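Local coordinates for penicillin-binding protein PbpB (Mycobacterium tuberculosis, PDB 6KGU) that makes cross-linked peptidoglycan from lipid intermediates during cell-wall synthesis and binds beta-lactam antibiotics such as aztreonam, at residues P287-V293 and V312-T318; A399-G404 and R432-A436. All coordinates share one frame; numbering follows the deposited sequence.

Interaction 1: residues P287-V293 and V312-T318; sequences PDEVLQV and VMPYTTT
Val293 and Met313 form an antiparallel hydrogen-bonded pair in the transpeptidase domain, at the base of the loop holding strands 296-299 and 302-305. Val293 N reaches Met313 O at 2.9 Å, and Met313 N returns to Val293 O. Leu291 N donates to Tyr315 O, and Thr317 N, at the start of helix 317-323, donates to Glu289 O. Pro314 centres an inverse gamma turn; Pro314 CA makes a CA-H...O contact with Leu291 O at 3.2 Å.

Apolar contacts flank this seam. CB and both methyls of Val293 meet CD2 of the Tyr315 ring, with Val293 CB at 3.8 Å; the side chains cross at about a right angle. Val290 CG1 lies beside Pro314 CB. Met313 CB sits over a face of the Tyr315 ring, near its rim. Tyr315 OH binds Trp308.

Leu291 CD1 lies against the Thr317 hydroxyl, which is bonded to Ser285. Thr316 is the N-cap, its OG1 bonded to Gly319 N and Val558 O. Thr318 grips Pro287 O twice. Thr318 N lies 3.0 Å from Pro287 O, on an in-plane lone pair. With chi1 -70°, Thr318 OG1 is anti to its carbonyl carbon and lies 2.9 Å from Pro287 O, above the carbonyl plane.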
# COMPACT_ATOMS: atom_id res chain seq x y z
N PRO A 287 -13.26 -1.39 -22.41
CA PRO A 287 -12.66 -2.67 -22.00
C PRO A 287 -12.61 -3.71 -23.10
O PRO A 287 -11.66 -4.50 -23.14
CB PRO A 287 -13.56 -3.13 -20.84
CG PRO A 287 -14.14 -1.88 -20.30
CD PRO A 287 -14.33 -0.96 -21.49
N ASP A 288 -13.61 -3.73 -23.98
CA ASP A 288 -13.71 -4.77 -24.99
C ASP A 288 -13.16 -4.35 -26.35
O ASP A 288 -13.29 -5.11 -27.31
CB ASP A 288 -15.17 -5.21 -25.13
CG ASP A 288 -16.03 -4.12 -25.73
OD1 ASP A 288 -15.82 -2.93 -25.37
OD2 ASP A 288 -16.91 -4.45 -26.56
N GLU A 289 -12.53 -3.18 -26.46
CA GLU A 289 -11.89 -2.82 -27.73
C GLU A 289 -10.81 -3.85 -28.06
O GLU A 289 -9.92 -4.12 -27.24
CB GLU A 289 -11.28 -1.41 -27.67
CG GLU A 289 -10.55 -1.05 -28.98
CD GLU A 289 -9.87 0.33 -28.98
OE1 GLU A 289 -10.05 1.11 -28.03
OE2 GLU A 289 -9.12 0.60 -29.94
N VAL A 290 -10.90 -4.45 -29.24
CA VAL A 290 -9.86 -5.34 -29.75
C VAL A 290 -8.71 -4.50 -30.29
O VAL A 290 -8.88 -3.73 -31.24
CB VAL A 290 -10.43 -6.27 -30.84
CG1 VAL A 290 -9.33 -7.21 -31.39
CG2 VAL A 290 -11.64 -7.07 -30.28
N LEU A 291 -7.53 -4.65 -29.69
CA LEU A 291 -6.34 -3.96 -30.15
C LEU A 291 -5.47 -4.89 -31.00
O LEU A 291 -5.77 -6.06 -31.17
CB LEU A 291 -5.56 -3.43 -28.95
CG LEU A 291 -6.43 -2.64 -27.97
CD1 LEU A 291 -5.75 -2.56 -26.61
CD2 LEU A 291 -6.71 -1.25 -28.52
N GLN A 292 -4.39 -4.34 -31.54
CA GLN A 292 -3.37 -5.10 -32.26
C GLN A 292 -2.04 -4.75 -31.61
O GLN A 292 -1.53 -3.64 -31.79
CB GLN A 292 -3.36 -4.77 -33.75
CG GLN A 292 -4.71 -4.99 -34.47
CD GLN A 292 -5.24 -6.41 -34.28
OE1 GLN A 292 -4.49 -7.38 -34.35
NE2 GLN A 292 -6.54 -6.53 -34.02
N VAL A 293 -1.46 -5.69 -30.86
CA VAL A 293 -0.34 -5.36 -30.00
C VAL A 293 0.90 -6.12 -30.49
O VAL A 293 0.96 -7.35 -30.37
CB VAL A 293 -0.66 -5.69 -28.53
CG1 VAL A 293 0.46 -5.22 -27.59
CG2 VAL A 293 -2.02 -5.05 -28.15
N VAL A 312 2.04 -9.81 -33.48
CA VAL A 312 0.86 -8.98 -33.27
C VAL A 312 -0.26 -9.84 -32.69
O VAL A 312 -0.68 -10.83 -33.29
CB VAL A 312 0.43 -8.31 -34.57
CG1 VAL A 312 -0.88 -7.56 -34.35
CG2 VAL A 312 1.52 -7.35 -35.02
N MET A 313 -0.72 -9.47 -31.50
CA MET A 313 -1.77 -10.19 -30.79
C MET A 313 -3.03 -9.34 -30.67
O MET A 313 -2.95 -8.15 -30.34
CB MET A 313 -1.30 -10.58 -29.39
CG MET A 313 -0.28 -11.72 -29.36
SD MET A 313 -1.06 -13.30 -29.74
CE MET A 313 -0.80 -13.40 -31.48
N PRO A 314 -4.23 -9.96 -30.89
CA PRO A 314 -5.51 -9.26 -30.70
C PRO A 314 -5.92 -9.20 -29.23
O PRO A 314 -6.98 -9.69 -28.83
CB PRO A 314 -6.47 -10.10 -31.55
CG PRO A 314 -5.91 -11.52 -31.38
CD PRO A 314 -4.41 -11.36 -31.30
N TYR A 315 -5.06 -8.61 -28.39
CA TYR A 315 -5.44 -8.37 -27.01
C TYR A 315 -6.55 -7.32 -26.97
O TYR A 315 -6.51 -6.33 -27.70
CB TYR A 315 -4.24 -7.89 -26.18
CG TYR A 315 -3.08 -8.86 -26.12
CD1 TYR A 315 -3.30 -10.23 -26.03
CD2 TYR A 315 -1.77 -8.41 -26.17
CE1 TYR A 315 -2.24 -11.13 -25.99
CE2 TYR A 315 -0.70 -9.30 -26.13
CZ TYR A 315 -0.94 -10.65 -26.04
OH TYR A 315 0.12 -11.53 -26.01
N THR A 316 -7.54 -7.54 -26.12
CA THR A 316 -8.44 -6.46 -25.79
C THR A 316 -7.74 -5.47 -24.86
O THR A 316 -6.67 -5.76 -24.31
CB THR A 316 -9.71 -6.96 -25.12
OG1 THR A 316 -9.36 -7.65 -23.91
CG2 THR A 316 -10.51 -7.89 -26.06
N THR A 317 -8.35 -4.31 -24.69
CA THR A 317 -7.89 -3.38 -23.67
C THR A 317 -7.85 -4.07 -22.30
O THR A 317 -6.86 -3.97 -21.56
CB THR A 317 -8.80 -2.15 -23.66
OG1 THR A 317 -8.60 -1.44 -24.88
CG2 THR A 317 -8.51 -1.25 -22.48
N THR A 318 -8.91 -4.80 -21.97
CA THR A 318 -8.90 -5.62 -20.76
C THR A 318 -7.69 -6.54 -20.71
O THR A 318 -6.96 -6.58 -19.71
CB THR A 318 -10.21 -6.41 -20.68
OG1 THR A 318 -11.28 -5.50 -20.42
CG2 THR A 318 -10.18 -7.47 -19.57

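Interaction 2: residues A399-G404 and R432-A436; sequences AIANDG and RVVSA
Gly404 O faces Val433 N at 2.8 Å, almost straight on to the carbonyl, where the chain leaving helix 390-401 meets segment 432-436. Val434 N adds a weak second bond to the same oxygen. Two CA-H...O contacts support the pairing: Ala436 CA to Asp403 O at 3.2 Å, and Gly404 CA to Val434 O at 3.3 Å. Gly404 has a positive phi (94°), and its CA sits close against that Val434 carbonyl.

Arg432 folds back over this turn. Its chain bends at chi2 (71°) and chi3, which brings the guanidinium to the carbonyls of both segments. Arg432 NH1 donates to Val434 O of its own segment at 3.0 Å, in the guanidinium plane. A weak bond from NH1 also reaches Asp403 O. A water accepts from NH2 and donates weakly to that same oxygen. Asp403 O thus gathers several weak contacts.

The apolar contacts are small. Ile400 CD1 touches Val434 CG2 at 3.8 Å, and Ala399 CB meets Val433 CG2 at 4.1 Å. Asp403 CB lies beside Ala436 CB, while its carboxylate oxygen OD1 binds Arg443 and Gln440 of helix 436-445. Ser435 OG caps that helix at Thr438 N.

The end of helix 390-401 thus meets residues 432-434 and Ala436, the first residue of helix 436-445. Gly404 N points back to Ala399 O and Asp403 N to Ile400 O, both weakly, and Asp403 has positive phi. This helix end fits a Schellman motif.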
# COMPACT_ATOMS: atom_id res chain seq x y z
N ALA A 399 -8.52 5.11 -4.58
CA ALA A 399 -9.28 6.07 -5.38
C ALA A 399 -10.26 5.35 -6.29
O ALA A 399 -11.43 5.75 -6.43
CB ALA A 399 -8.33 6.93 -6.22
N ILE A 400 -9.79 4.28 -6.94
CA ILE A 400 -10.62 3.52 -7.86
C ILE A 400 -11.66 2.71 -7.08
O ILE A 400 -12.80 2.55 -7.52
CB ILE A 400 -9.71 2.63 -8.72
CG1 ILE A 400 -8.90 3.49 -9.69
CG2 ILE A 400 -10.51 1.53 -9.43
CD1 ILE A 400 -9.78 4.30 -10.67
N ALA A 401 -11.26 2.18 -5.92
CA ALA A 401 -12.21 1.47 -5.07
C ALA A 401 -13.36 2.39 -4.63
O ALA A 401 -14.51 1.96 -4.56
CB ALA A 401 -11.48 0.93 -3.84
N ASN A 402 -13.06 3.65 -4.34
CA ASN A 402 -14.05 4.59 -3.82
C ASN A 402 -14.71 5.38 -4.95
O ASN A 402 -14.92 6.59 -4.84
CB ASN A 402 -13.40 5.51 -2.79
CG ASN A 402 -14.41 6.35 -2.03
OD1 ASN A 402 -15.48 5.88 -1.64
ND2 ASN A 402 -14.06 7.62 -1.83
N ASP A 403 -15.02 4.70 -6.06
CA ASP A 403 -15.80 5.27 -7.15
C ASP A 403 -15.15 6.52 -7.71
O ASP A 403 -15.82 7.48 -8.10
CB ASP A 403 -17.25 5.56 -6.70
CG ASP A 403 -18.16 4.34 -6.88
OD1 ASP A 403 -17.71 3.36 -7.51
OD2 ASP A 403 -19.31 4.37 -6.40
N GLY A 404 -13.81 6.52 -7.74
CA GLY A 404 -13.04 7.57 -8.37
C GLY A 404 -12.58 8.67 -7.44
O GLY A 404 -11.87 9.58 -7.89
N ARG A 432 -11.30 14.07 -6.46
CA ARG A 432 -11.90 13.41 -7.62
C ARG A 432 -10.80 13.14 -8.65
O ARG A 432 -10.21 14.07 -9.19
CB ARG A 432 -13.00 14.31 -8.19
CG ARG A 432 -13.53 13.95 -9.60
CD ARG A 432 -14.36 12.68 -9.61
NE ARG A 432 -15.50 12.72 -8.70
CZ ARG A 432 -16.25 11.66 -8.42
NH1 ARG A 432 -15.97 10.48 -8.97
NH2 ARG A 432 -17.26 11.77 -7.56
N VAL A 433 -10.52 11.86 -8.91
CA VAL A 433 -9.51 11.45 -9.88
C VAL A 433 -10.15 11.07 -11.22
O VAL A 433 -9.70 11.50 -12.28
CB VAL A 433 -8.68 10.27 -9.33
CG1 VAL A 433 -7.64 9.83 -10.36
CG2 VAL A 433 -8.03 10.62 -7.98
N VAL A 434 -11.16 10.21 -11.18
CA VAL A 434 -11.94 9.83 -12.35
C VAL A 434 -13.39 9.74 -11.91
O VAL A 434 -13.69 9.75 -10.71
CB VAL A 434 -11.48 8.48 -12.95
CG1 VAL A 434 -10.05 8.56 -13.45
CG2 VAL A 434 -11.67 7.36 -11.92
N SER A 435 -14.30 9.62 -12.88
CA SER A 435 -15.71 9.53 -12.54
C SER A 435 -16.01 8.18 -11.88
O SER A 435 -15.23 7.23 -11.95
CB SER A 435 -16.60 9.70 -13.78
OG SER A 435 -16.53 8.57 -14.64
N ALA A 436 -17.18 8.11 -11.22
CA ALA A 436 -17.63 6.84 -10.66
C ALA A 436 -17.72 5.78 -11.75
O ALA A 436 -17.32 4.63 -11.54
CB ALA A 436 -18.97 7.01 -9.95
O HOH W 1 -18.37 9.12 -6.68

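Overall arrangement
Both contacts lie in the transpeptidase domain and follow each other in series, neither nesting nor crossing. After helix 272-281, interaction 1 closes the loop that carries strands 296-299 and 302-305, then leads into helix 317-323. Further on, interaction 2 closes the excursion from helix 390-401 to helix 436-445. Strands 412-416 and 422-424 in that excursion join the mixed sheet with strands near the N terminus. The centres are 24 Å apart and the nearest atoms about 11 Å, so the contacts do not touch. Helix 436-445 links them: it starts at interaction 2, and its Met445 packs on Pro287, Thr317 and Thr318 of interaction 1.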